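Local coordinates for deoxyhypusine hydroxylase (Homo sapiens, PDB 4D50), which hydroxylates the deoxyhypusine residue of translation initiation factor eIF5A with a diiron centre, completing the formation of hypusine, at residues Asp72-Leu83 with Ala96-Glu107; Arg29-Arg37 with Leu59-Met70. All blocks are in the same frame, centred on the assembly; numbering follows the deposited sequence.

In the fold
Contact 1 and contact 2 are neighbouring pieces of one HEAT-like helical stack, with their centres 14 Å apart. Contact 2 packs helix 26-39 against helix 57-70. Contact 1 packs the next helix in the chain, 76-84, against helix 90-103. The two contacts meet along A64-G68: A99 CB lies 3.3 Å from A64 O and 3.5 Å from G68 CA. Both approach the diiron site. Contact 2 supplies an iron ligand, H61, while the A99 side chain of contact 1 is about 10 Å from an iron. At its far end contact 1 carries D72 and R74, which line a guanidine pocket at the protein surface.

Contact 1: Asp72-Leu83 with Ala96-Glu107; sequences DARAIPMLVDVL and AGEALGAIGDPE. With GAI (guanidine), chain I.
L79 and I103 meet tip to tip, with L79 CD1 3.7 Å from I103 CD1. L79 is a knob in the hole formed by A96, A99, L100 and I103. Its CD1 also lies 3.8 Å from A99 CB. L100 makes the reciprocal knob, among I76, L79, V80 and L83. Its CG stands beside the backbone N (chi1 -70°), and its two branches divide the work. CD2 rests against L79 CB at 3.7 Å, while CD1 meets L83 CD2 and V80 CG2. The V80 side chain crosses L100 at about a right angle. A96 fits close to the partner helix, its CB 3.6 Å from V82 CG1. Helices 76-84 and 90-103 run antiparallel here, with an angle of 150° between the short segments.

The helix ends at G104, which has positive phi, and the side chains of D105 and E107 reach I76. E107 OE2 touches I76 CG2 at 3.6 Å, and the D105 side chain crosses that of I76 nearly at a right angle. D105 OD1 accepts from E107 N in an Asx turn. D72 makes the matching turn in the other segment: OD1 takes R74 N at 3.0 Å, on the anti side of the carboxylate. A guanidine lies beside D72 and R74, but its hydrogen bond to D72 is weak and its exact placement doubtful. Were D72 an alanine, R74 N would probably lose its acceptor and the turn into the 3-10 segment would loosen. I45 flanks D72, and L67 and A64 of helix 57-70 cover L79. The chemistry is thus an aliphatic interior joining two successive HEAT-like repeats, with an Asx turn in each segment. The D105 and E107 carboxylates border it, against the carbons of I76.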
loop_
_atom_site.group_PDB
_atom_site.type_symbol
_atom_site.label_atom_id
_atom_site.label_comp_id
_atom_site.label_asym_id
_atom_site.label_seq_id
_atom_site.Cartn_x
_atom_site.Cartn_y
_atom_site.Cartn_z
ATOM N N ASP A 72 1.160 6.368 -14.250
ATOM C CA ASP A 72 1.500 7.453 -15.130
ATOM C C ASP A 72 2.989 7.706 -15.049
ATOM O O ASP A 72 3.572 8.120 -14.035
ATOM C CB ASP A 72 0.660 8.664 -14.814
ATOM C CG ASP A 72 0.730 9.729 -15.893
ATOM O OD1 ASP A 72 1.799 9.891 -16.504
ATOM O OD2 ASP A 72 -0.318 10.406 -16.103
ATOM N N ALA A 73 3.656 7.428 -16.157
ATOM C CA ALA A 73 5.141 7.558 -16.228
ATOM C C ALA A 73 5.621 8.964 -15.861
ATOM O O ALA A 73 6.756 9.153 -15.537
ATOM C CB ALA A 73 5.649 7.106 -17.649
ATOM N N ARG A 74 4.741 9.937 -15.927
ATOM C CA ARG A 74 5.087 11.325 -15.515
ATOM C C ARG A 74 5.528 11.436 -14.046
ATOM O O ARG A 74 6.154 12.385 -13.678
ATOM C CB ARG A 74 3.988 12.335 -15.805
ATOM C CG ARG A 74 3.792 12.594 -17.311
ATOM C CD ARG A 74 3.176 13.967 -17.641
ATOM N NE ARG A 74 4.224 14.907 -17.999
ATOM C CZ ARG A 74 4.823 14.925 -19.186
ATOM N NH1 ARG A 74 4.435 14.066 -20.139
ATOM N NH2 ARG A 74 5.821 15.787 -19.422
ATOM N N ALA A 75 5.155 10.444 -13.221
ATOM C CA ALA A 75 5.468 10.441 -11.811
ATOM C C ALA A 75 6.845 9.930 -11.554
ATOM O O ALA A 75 7.305 9.937 -10.379
ATOM C CB ALA A 75 4.445 9.611 -11.024
ATOM N N ILE A 76 7.506 9.386 -12.595
ATOM C CA ILE A 76 8.709 8.633 -12.333
ATOM C C ILE A 76 9.835 9.414 -11.689
ATOM O O ILE A 76 10.481 8.951 -10.765
ATOM C CB ILE A 76 9.176 7.899 -13.644
ATOM C CG1 ILE A 76 8.343 6.634 -13.842
ATOM C CG2 ILE A 76 10.659 7.532 -13.589
ATOM C CD1 ILE A 76 8.484 5.998 -15.218
ATOM N N PRO A 77 10.127 10.658 -12.208
ATOM C CA PRO A 77 11.166 11.460 -11.586
ATOM C C PRO A 77 10.977 11.740 -10.087
ATOM O O PRO A 77 11.906 11.663 -9.340
ATOM C CB PRO A 77 11.165 12.760 -12.411
ATOM C CG PRO A 77 10.623 12.332 -13.713
ATOM C CD PRO A 77 9.567 11.288 -13.410
ATOM N N MET A 78 9.775 12.035 -9.669
ATOM C CA MET A 78 9.489 12.369 -8.265
ATOM C C MET A 78 9.688 11.109 -7.465
ATOM O O MET A 78 10.265 11.159 -6.400
ATOM C CB MET A 78 8.053 12.867 -8.092
ATOM C CG MET A 78 7.724 13.272 -6.670
ATOM S SD MET A 78 8.678 14.597 -5.875
ATOM C CE MET A 78 8.936 15.841 -7.081
ATOM N N LEU A 79 9.240 9.990 -7.996
ATOM C CA LEU A 79 9.327 8.697 -7.215
ATOM C C LEU A 79 10.803 8.253 -7.077
ATOM O O LEU A 79 11.225 7.714 -6.061
ATOM C CB LEU A 79 8.523 7.592 -7.844
ATOM C CG LEU A 79 7.009 7.784 -7.719
ATOM C CD1 LEU A 79 6.207 6.886 -8.626
ATOM C CD2 LEU A 79 6.613 7.536 -6.265
ATOM N N VAL A 80 11.598 8.546 -8.101
ATOM C CA VAL A 80 13.036 8.298 -8.006
ATOM C C VAL A 80 13.648 9.140 -6.880
ATOM O O VAL A 80 14.493 8.657 -6.081
ATOM C CB VAL A 80 13.701 8.455 -9.417
ATOM C CG1 VAL A 80 15.210 8.394 -9.292
ATOM C CG2 VAL A 80 13.251 7.344 -10.351
ATOM N N ASP A 81 13.336 10.428 -6.867
ATOM C CA ASP A 81 13.848 11.372 -5.888
ATOM C C ASP A 81 13.468 10.871 -4.496
ATOM O O ASP A 81 14.310 10.849 -3.634
ATOM C CB ASP A 81 13.268 12.793 -6.030
ATOM C CG ASP A 81 13.793 13.563 -7.234
ATOM O OD1 ASP A 81 14.764 13.114 -7.847
ATOM O OD2 ASP A 81 13.234 14.650 -7.545
ATOM N N VAL A 82 12.240 10.404 -4.294
ATOM C CA VAL A 82 11.865 9.822 -2.974
ATOM C C VAL A 82 12.624 8.540 -2.630
ATOM O O VAL A 82 13.085 8.359 -1.540
ATOM C CB VAL A 82 10.351 9.618 -2.888
ATOM C CG1 VAL A 82 10.008 8.881 -1.600
ATOM C CG2 VAL A 82 9.646 10.947 -3.002
ATOM N N LEU A 83 12.722 7.614 -3.574
ATOM C CA LEU A 83 13.458 6.410 -3.372
ATOM C C LEU A 83 14.892 6.698 -2.980
ATOM O O LEU A 83 15.417 6.054 -2.087
ATOM C CB LEU A 83 13.531 5.574 -4.625
ATOM C CG LEU A 83 14.289 4.275 -4.580
ATOM C CD1 LEU A 83 13.854 3.400 -3.420
ATOM C CD2 LEU A 83 14.216 3.538 -5.926
ATOM N N ALA A 96 7.804 4.207 -2.546
ATOM C CA ALA A 96 8.243 4.863 -3.841
ATOM C C ALA A 96 8.862 3.737 -4.742
ATOM O O ALA A 96 8.590 3.762 -5.958
ATOM C CB ALA A 96 9.271 5.995 -3.613
ATOM N N GLY A 97 9.695 2.822 -4.210
ATOM C CA GLY A 97 10.203 1.742 -5.034
ATOM C C GLY A 97 9.130 0.841 -5.592
ATOM O O GLY A 97 9.128 0.488 -6.765
ATOM N N GLU A 98 8.232 0.420 -4.725
ATOM C CA GLU A 98 7.047 -0.333 -5.208
ATOM C C GLU A 98 6.258 0.398 -6.306
ATOM O O GLU A 98 5.829 -0.213 -7.262
ATOM C CB GLU A 98 6.073 -0.700 -4.054
ATOM C CG GLU A 98 4.894 -1.541 -4.541
ATOM C CD GLU A 98 3.974 -2.027 -3.442
ATOM O OE1 GLU A 98 4.471 -2.378 -2.352
ATOM O OE2 GLU A 98 2.768 -2.154 -3.751
ATOM N N ALA A 99 6.081 1.730 -6.158
ATOM C CA ALA A 99 5.350 2.511 -7.077
ATOM C C ALA A 99 6.023 2.503 -8.430
ATOM O O ALA A 99 5.349 2.502 -9.405
ATOM C CB ALA A 99 5.126 3.920 -6.553
ATOM N N LEU A 100 7.374 2.577 -8.457
ATOM C CA LEU A 100 8.120 2.466 -9.689
ATOM C C LEU A 100 7.820 1.131 -10.397
ATOM O O LEU A 100 7.566 1.171 -11.589
ATOM C CB LEU A 100 9.650 2.711 -9.446
ATOM C CG LEU A 100 9.984 4.179 -9.104
ATOM C CD1 LEU A 100 11.408 4.292 -8.568
ATOM C CD2 LEU A 100 9.775 5.128 -10.337
ATOM N N GLY A 101 7.712 0.057 -9.617
ATOM C CA GLY A 101 7.286 -1.241 -10.128
ATOM C C GLY A 101 5.875 -1.261 -10.679
ATOM O O GLY A 101 5.617 -1.932 -11.709
ATOM N N ALA A 102 4.988 -0.460 -10.063
ATOM C CA ALA A 102 3.576 -0.508 -10.391
ATOM C C ALA A 102 3.327 0.170 -11.648
ATOM O O ALA A 102 2.476 -0.248 -12.413
ATOM C CB ALA A 102 2.760 0.052 -9.250
ATOM N N ILE A 103 4.078 1.223 -11.912
ATOM C CA ILE A 103 3.950 1.965 -13.171
ATOM C C ILE A 103 4.377 1.090 -14.352
ATOM O O ILE A 103 3.719 1.129 -15.386
ATOM C CB ILE A 103 4.749 3.248 -13.132
ATOM C CG1 ILE A 103 4.082 4.226 -12.151
ATOM C CG2 ILE A 103 4.822 3.942 -14.514
ATOM C CD1 ILE A 103 4.991 5.387 -11.734
ATOM N N GLY A 104 5.307 0.183 -14.130
ATOM C CA GLY A 104 5.534 -0.907 -15.113
ATOM C C GLY A 104 6.385 -0.505 -16.287
ATOM O O GLY A 104 6.504 -1.274 -17.267
ATOM N N ASP A 105 7.002 0.660 -16.203
ATOM C CA ASP A 105 7.844 1.164 -17.278
ATOM C C ASP A 105 9.281 0.716 -17.070
ATOM O O ASP A 105 9.917 1.089 -16.101
ATOM C CB ASP A 105 7.755 2.689 -17.287
ATOM C CG ASP A 105 8.483 3.338 -18.455
ATOM O OD1 ASP A 105 9.505 2.802 -18.973
ATOM O OD2 ASP A 105 8.072 4.464 -18.766
ATOM N N PRO A 106 9.839 -0.050 -18.020
ATOM C CA PRO A 106 11.210 -0.584 -17.863
ATOM C C PRO A 106 12.369 0.435 -17.806
ATOM O O PRO A 106 13.475 0.064 -17.482
ATOM C CB PRO A 106 11.359 -1.527 -19.062
ATOM C CG PRO A 106 10.336 -1.097 -20.054
ATOM C CD PRO A 106 9.244 -0.342 -19.335
ATOM N N GLU A 107 12.108 1.686 -18.162
ATOM C CA GLU A 107 13.027 2.817 -17.982
ATOM C C GLU A 107 13.645 2.827 -16.587
ATOM O O GLU A 107 14.763 3.208 -16.421
ATOM C CB GLU A 107 12.203 4.093 -18.157
ATOM C CG GLU A 107 12.893 5.431 -17.880
ATOM C CD GLU A 107 11.879 6.557 -17.725
ATOM O OE1 GLU A 107 10.824 6.506 -18.419
ATOM O OE2 GLU A 107 12.115 7.487 -16.899
HETATM C C GAI I . 0.168 12.959 -17.263
HETATM N N1 GAI I . 1.094 12.675 -18.044
HETATM N N2 GAI I . 0.471 13.434 -16.058
HETATM N N3 GAI I . -1.097 12.733 -17.629
#

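Contact 2: Arg29-Arg37 with Leu59-Met70; sequences RFRALFTLR and LKHELAYCLGQM. With FE (Fe (III) ion), chain D; PER (peroxide ion), chain E.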
loop_
_atom_site.group_PDB
_atom_site.type_symbol
_atom_site.label_atom_id
_atom_site.label_comp_id
_atom_site.label_asym_id
_atom_site.label_seq_id
_atom_site.Cartn_x
_atom_site.Cartn_y
_atom_site.Cartn_z
ATOM N N ARG A 29 -7.162 15.612 3.992
ATOM C CA ARG A 29 -6.077 15.517 3.065
ATOM C C ARG A 29 -6.037 14.123 2.454
ATOM O O ARG A 29 -5.703 13.997 1.282
ATOM C CB ARG A 29 -4.793 15.855 3.769
ATOM C CG ARG A 29 -4.779 17.253 4.479
ATOM C CD ARG A 29 -3.510 17.442 5.275
ATOM N NE ARG A 29 -2.374 17.690 4.422
ATOM C CZ ARG A 29 -1.115 17.746 4.780
ATOM N NH1 ARG A 29 -0.757 17.602 6.053
ATOM N NH2 ARG A 29 -0.169 17.999 3.898
ATOM N N PHE A 30 -6.459 13.064 3.171
ATOM C CA PHE A 30 -6.556 11.727 2.515
ATOM C C PHE A 30 -7.598 11.675 1.470
ATOM O O PHE A 30 -7.417 11.128 0.382
ATOM C CB PHE A 30 -6.807 10.599 3.545
ATOM C CG PHE A 30 -5.549 10.018 4.077
ATOM C CD1 PHE A 30 -4.720 10.780 4.867
ATOM C CD2 PHE A 30 -5.178 8.722 3.755
ATOM C CE1 PHE A 30 -3.542 10.264 5.362
ATOM C CE2 PHE A 30 -3.983 8.222 4.212
ATOM C CZ PHE A 30 -3.169 8.991 5.027
ATOM N N ARG A 31 -8.719 12.300 1.771
ATOM C CA ARG A 31 -9.822 12.382 0.842
ATOM C C ARG A 31 -9.389 13.108 -0.383
ATOM O O ARG A 31 -9.698 12.651 -1.482
ATOM C CB ARG A 31 -11.012 13.151 1.439
ATOM C CG ARG A 31 -11.860 12.292 2.296
ATOM C CD ARG A 31 -12.926 13.127 3.016
ATOM N NE ARG A 31 -13.352 12.378 4.187
ATOM C CZ ARG A 31 -14.084 11.264 4.126
ATOM N NH1 ARG A 31 -14.542 10.798 2.959
ATOM N NH2 ARG A 31 -14.380 10.616 5.243
ATOM N N ALA A 32 -8.674 14.203 -0.220
ATOM C CA ALA A 32 -8.143 14.962 -1.409
ATOM C C ALA A 32 -7.218 14.096 -2.245
ATOM O O ALA A 32 -7.254 14.057 -3.480
ATOM C CB ALA A 32 -7.437 16.205 -0.944
ATOM N N LEU A 33 -6.289 13.443 -1.556
ATOM C CA LEU A 33 -5.340 12.585 -2.219
ATOM C C LEU A 33 -5.993 11.497 -3.059
ATOM O O LEU A 33 -5.632 11.309 -4.186
ATOM C CB LEU A 33 -4.395 11.912 -1.194
ATOM C CG LEU A 33 -3.467 10.814 -1.746
ATOM C CD1 LEU A 33 -2.502 11.357 -2.823
ATOM C CD2 LEU A 33 -2.701 10.152 -0.604
ATOM N N PHE A 34 -6.938 10.708 -2.500
ATOM C CA PHE A 34 -7.569 9.684 -3.254
ATOM C C PHE A 34 -8.477 10.212 -4.353
ATOM O O PHE A 34 -8.601 9.593 -5.401
ATOM C CB PHE A 34 -8.233 8.662 -2.327
ATOM C CG PHE A 34 -7.209 7.775 -1.687
ATOM C CD1 PHE A 34 -6.520 6.790 -2.453
ATOM C CD2 PHE A 34 -6.883 7.934 -0.374
ATOM C CE1 PHE A 34 -5.517 6.012 -1.906
ATOM C CE2 PHE A 34 -5.864 7.149 0.177
ATOM C CZ PHE A 34 -5.203 6.210 -0.594
ATOM N N THR A 35 -8.997 11.406 -4.188
ATOM C CA THR A 35 -9.736 11.979 -5.300
ATOM C C THR A 35 -8.746 12.294 -6.438
ATOM O O THR A 35 -9.036 11.975 -7.589
ATOM C CB THR A 35 -10.511 13.215 -4.839
ATOM O OG1 THR A 35 -11.380 12.801 -3.775
ATOM C CG2 THR A 35 -11.358 13.872 -5.985
ATOM N N LEU A 36 -7.627 12.916 -6.142
ATOM C CA LEU A 36 -6.639 13.201 -7.167
ATOM C C LEU A 36 -6.153 11.962 -7.831
ATOM O O LEU A 36 -5.849 12.002 -9.014
ATOM C CB LEU A 36 -5.467 13.978 -6.634
ATOM C CG LEU A 36 -5.754 15.397 -6.151
ATOM C CD1 LEU A 36 -4.506 15.971 -5.472
ATOM C CD2 LEU A 36 -6.138 16.298 -7.332
ATOM N N ARG A 37 -5.944 10.905 -7.049
ATOM C CA ARG A 37 -5.524 9.642 -7.626
ATOM C C ARG A 37 -6.477 9.174 -8.703
ATOM O O ARG A 37 -6.054 8.685 -9.760
ATOM C CB ARG A 37 -5.394 8.608 -6.494
ATOM C CG ARG A 37 -4.964 7.243 -6.955
ATOM C CD ARG A 37 -6.148 6.366 -7.150
ATOM N NE ARG A 37 -5.908 5.011 -7.638
ATOM C CZ ARG A 37 -5.784 4.715 -8.922
ATOM N NH1 ARG A 37 -5.739 5.682 -9.823
ATOM N NH2 ARG A 37 -5.627 3.456 -9.316
ATOM N N LEU A 59 1.158 9.987 5.563
ATOM C CA LEU A 59 0.658 10.681 4.377
ATOM C C LEU A 59 1.634 10.505 3.214
ATOM O O LEU A 59 1.243 10.155 2.126
ATOM C CB LEU A 59 0.391 12.160 4.681
ATOM C CG LEU A 59 -0.190 12.920 3.489
ATOM C CD1 LEU A 59 -1.534 12.445 2.992
ATOM C CD2 LEU A 59 -0.270 14.421 3.918
ATOM N N LYS A 60 2.937 10.699 3.453
ATOM C CA LYS A 60 3.911 10.664 2.360
ATOM C C LYS A 60 3.980 9.319 1.623
ATOM O O LYS A 60 4.095 9.264 0.405
ATOM C CB LYS A 60 5.292 11.017 2.854
ATOM C CG LYS A 60 5.508 12.493 3.159
ATOM C CD LYS A 60 6.981 12.792 3.457
ATOM C CE LYS A 60 7.403 12.246 4.790
ATOM N NZ LYS A 60 8.737 12.699 5.237
ATOM N N HIS A 61 3.865 8.254 2.361
ATOM C CA HIS A 61 3.880 6.926 1.761
ATOM C C HIS A 61 2.594 6.650 0.985
ATOM O O HIS A 61 2.645 5.986 -0.070
ATOM C CB HIS A 61 4.266 5.882 2.800
ATOM C CG HIS A 61 3.130 5.020 3.254
ATOM N ND1 HIS A 61 2.029 5.517 3.909
ATOM C CD2 HIS A 61 2.921 3.691 3.077
ATOM C CE1 HIS A 61 1.216 4.496 4.200
ATOM N NE2 HIS A 61 1.725 3.387 3.663
ATOM N N GLU A 62 1.472 7.247 1.392
ATOM C CA GLU A 62 0.200 7.131 0.610
ATOM C C GLU A 62 0.332 7.907 -0.753
ATOM O O GLU A 62 -0.210 7.518 -1.809
ATOM C CB GLU A 62 -0.939 7.667 1.419
ATOM C CG GLU A 62 -2.256 6.919 1.336
ATOM C CD GLU A 62 -2.199 5.606 2.099
ATOM O OE1 GLU A 62 -1.805 5.584 3.282
ATOM O OE2 GLU A 62 -2.429 4.583 1.438
ATOM N N LEU A 63 1.036 9.012 -0.684
ATOM C CA LEU A 63 1.308 9.768 -1.908
ATOM C C LEU A 63 1.974 8.858 -2.866
ATOM O O LEU A 63 1.680 8.852 -4.079
ATOM C CB LEU A 63 2.195 10.970 -1.676
ATOM C CG LEU A 63 1.794 11.970 -0.585
ATOM C CD1 LEU A 63 2.897 12.972 -0.419
ATOM C CD2 LEU A 63 0.528 12.654 -0.970
ATOM N N ALA A 64 3.030 8.217 -2.383
ATOM C CA ALA A 64 3.798 7.343 -3.311
ATOM C C ALA A 64 2.929 6.181 -3.777
ATOM O O ALA A 64 2.983 5.829 -4.975
ATOM C CB ALA A 64 5.067 6.778 -2.648
ATOM N N TYR A 65 2.157 5.565 -2.900
ATOM C CA TYR A 65 1.270 4.496 -3.312
ATOM C C TYR A 65 0.314 4.904 -4.431
ATOM O O TYR A 65 0.182 4.252 -5.453
ATOM C CB TYR A 65 0.451 4.010 -2.121
ATOM C CG TYR A 65 -0.599 2.981 -2.406
ATOM C CD1 TYR A 65 -0.268 1.659 -2.674
ATOM C CD2 TYR A 65 -1.936 3.364 -2.563
ATOM C CE1 TYR A 65 -1.265 0.707 -2.968
ATOM C CE2 TYR A 65 -2.925 2.438 -2.798
ATOM C CZ TYR A 65 -2.583 1.135 -3.087
ATOM O OH TYR A 65 -3.583 0.267 -3.299
ATOM N N CYS A 66 -0.254 6.077 -4.273
ATOM C CA CYS A 66 -1.191 6.643 -5.248
ATOM C C CYS A 66 -0.513 6.856 -6.588
ATOM O O CYS A 66 -1.102 6.505 -7.599
ATOM C CB CYS A 66 -1.883 7.937 -4.784
ATOM S SG CYS A 66 -3.130 7.596 -3.527
ATOM N N LEU A 67 0.731 7.386 -6.603
ATOM C CA LEU A 67 1.401 7.628 -7.896
ATOM C C LEU A 67 1.665 6.308 -8.581
ATOM O O LEU A 67 1.724 6.212 -9.818
ATOM C CB LEU A 67 2.733 8.390 -7.678
ATOM C CG LEU A 67 2.541 9.867 -7.204
ATOM C CD1 LEU A 67 3.873 10.489 -6.917
ATOM C CD2 LEU A 67 1.745 10.714 -8.209
ATOM N N GLY A 68 1.937 5.294 -7.788
ATOM C CA GLY A 68 2.130 3.965 -8.347
ATOM C C GLY A 68 0.869 3.491 -9.061
ATOM O O GLY A 68 0.940 2.950 -10.181
ATOM N N GLN A 69 -0.215 3.513 -8.354
ATOM C CA GLN A 69 -1.491 2.985 -8.826
ATOM C C GLN A 69 -2.027 3.734 -10.040
ATOM O O GLN A 69 -2.770 3.118 -10.853
ATOM C CB GLN A 69 -2.519 2.999 -7.650
ATOM C CG GLN A 69 -2.084 2.149 -6.497
ATOM C CD GLN A 69 -2.045 0.695 -6.794
ATOM O OE1 GLN A 69 -3.037 0.157 -7.186
ATOM N NE2 GLN A 69 -0.890 0.044 -6.574
ATOM N N MET A 70 -1.621 5.033 -10.158
ATOM C CA MET A 70 -1.970 5.899 -11.274
ATOM C C MET A 70 -1.346 5.442 -12.596
ATOM O O MET A 70 -1.858 5.733 -13.673
ATOM C CB MET A 70 -1.648 7.306 -10.948
ATOM C CG MET A 70 -2.554 7.889 -9.857
ATOM S SD MET A 70 -1.925 9.406 -9.152
ATOM C CE MET A 70 -2.550 10.564 -10.320
HETATM FE FE FE D . 1.259 1.214 4.374
HETATM O O1 PER E . 3.953 0.831 3.850
HETATM O O2 PER E . 3.225 0.769 5.208
HETATM O O HOH W 1 -5.037 1.929 -11.193
HETATM O O HOH W 2 1.643 0.190 2.259
HETATM O O HOH W 3 -0.740 1.479 3.603
#
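F34 and C66 are brought together by matching first torsions. The ring of F34 (chi1 -75°) and the sulfur of C66 (chi1 -73°) each stand beside their own backbone N. C66 SG then lies 3.9 Å from the centre of the F34 ring, at 37° from the ring normal. This is an oblique sulfur-aromatic contact. L33 instead sends its CG anti to the backbone N, and its two methyls part between different neighbours. CD1 meets L63 CD2 at 3.8 Å; CD2 meets E62 CB at 3.7 Å.

The E62 chain bends at chi2 and lies across both phenylalanines. OE1 comes to the edge of the F30 ring, 3.5 Å from F30 CE2. OE2 lies in the plane of the F34 ring, at its edge. At the N-terminal end of the segments, L59 CD2 sits over the centre of the R29 guanidinium, 3.5 Å from R29 CZ. R29 also makes a salt bridge to D54, so its charge has a partner while one face packs on a methyl. At the other end R37 bends at chi2. Q69 CB lies over one face of its guanidinium, and a water links R37 NH2 to Q69 O. M70 CG packs on R37 O at 3.6 Å.

H61 takes no part in this packing and binds iron through NE2 at 2.3 Å. H245, E246, the peroxide and two waters complete that iron's ligands. The two helices run nearly parallel here. The packing is chiefly apolar, and the carboxylate oxygens of E62 face ring edges, where the partly positive ring hydrogens would favour them. One helix thus carries H61 to the iron and E62 to the border of the metal site, near H245 and E246, while the E62 chain packs on F30 and F34. The rest is largely aliphatic, sulfur and aromatic packing between helices 26-39 and 57-70.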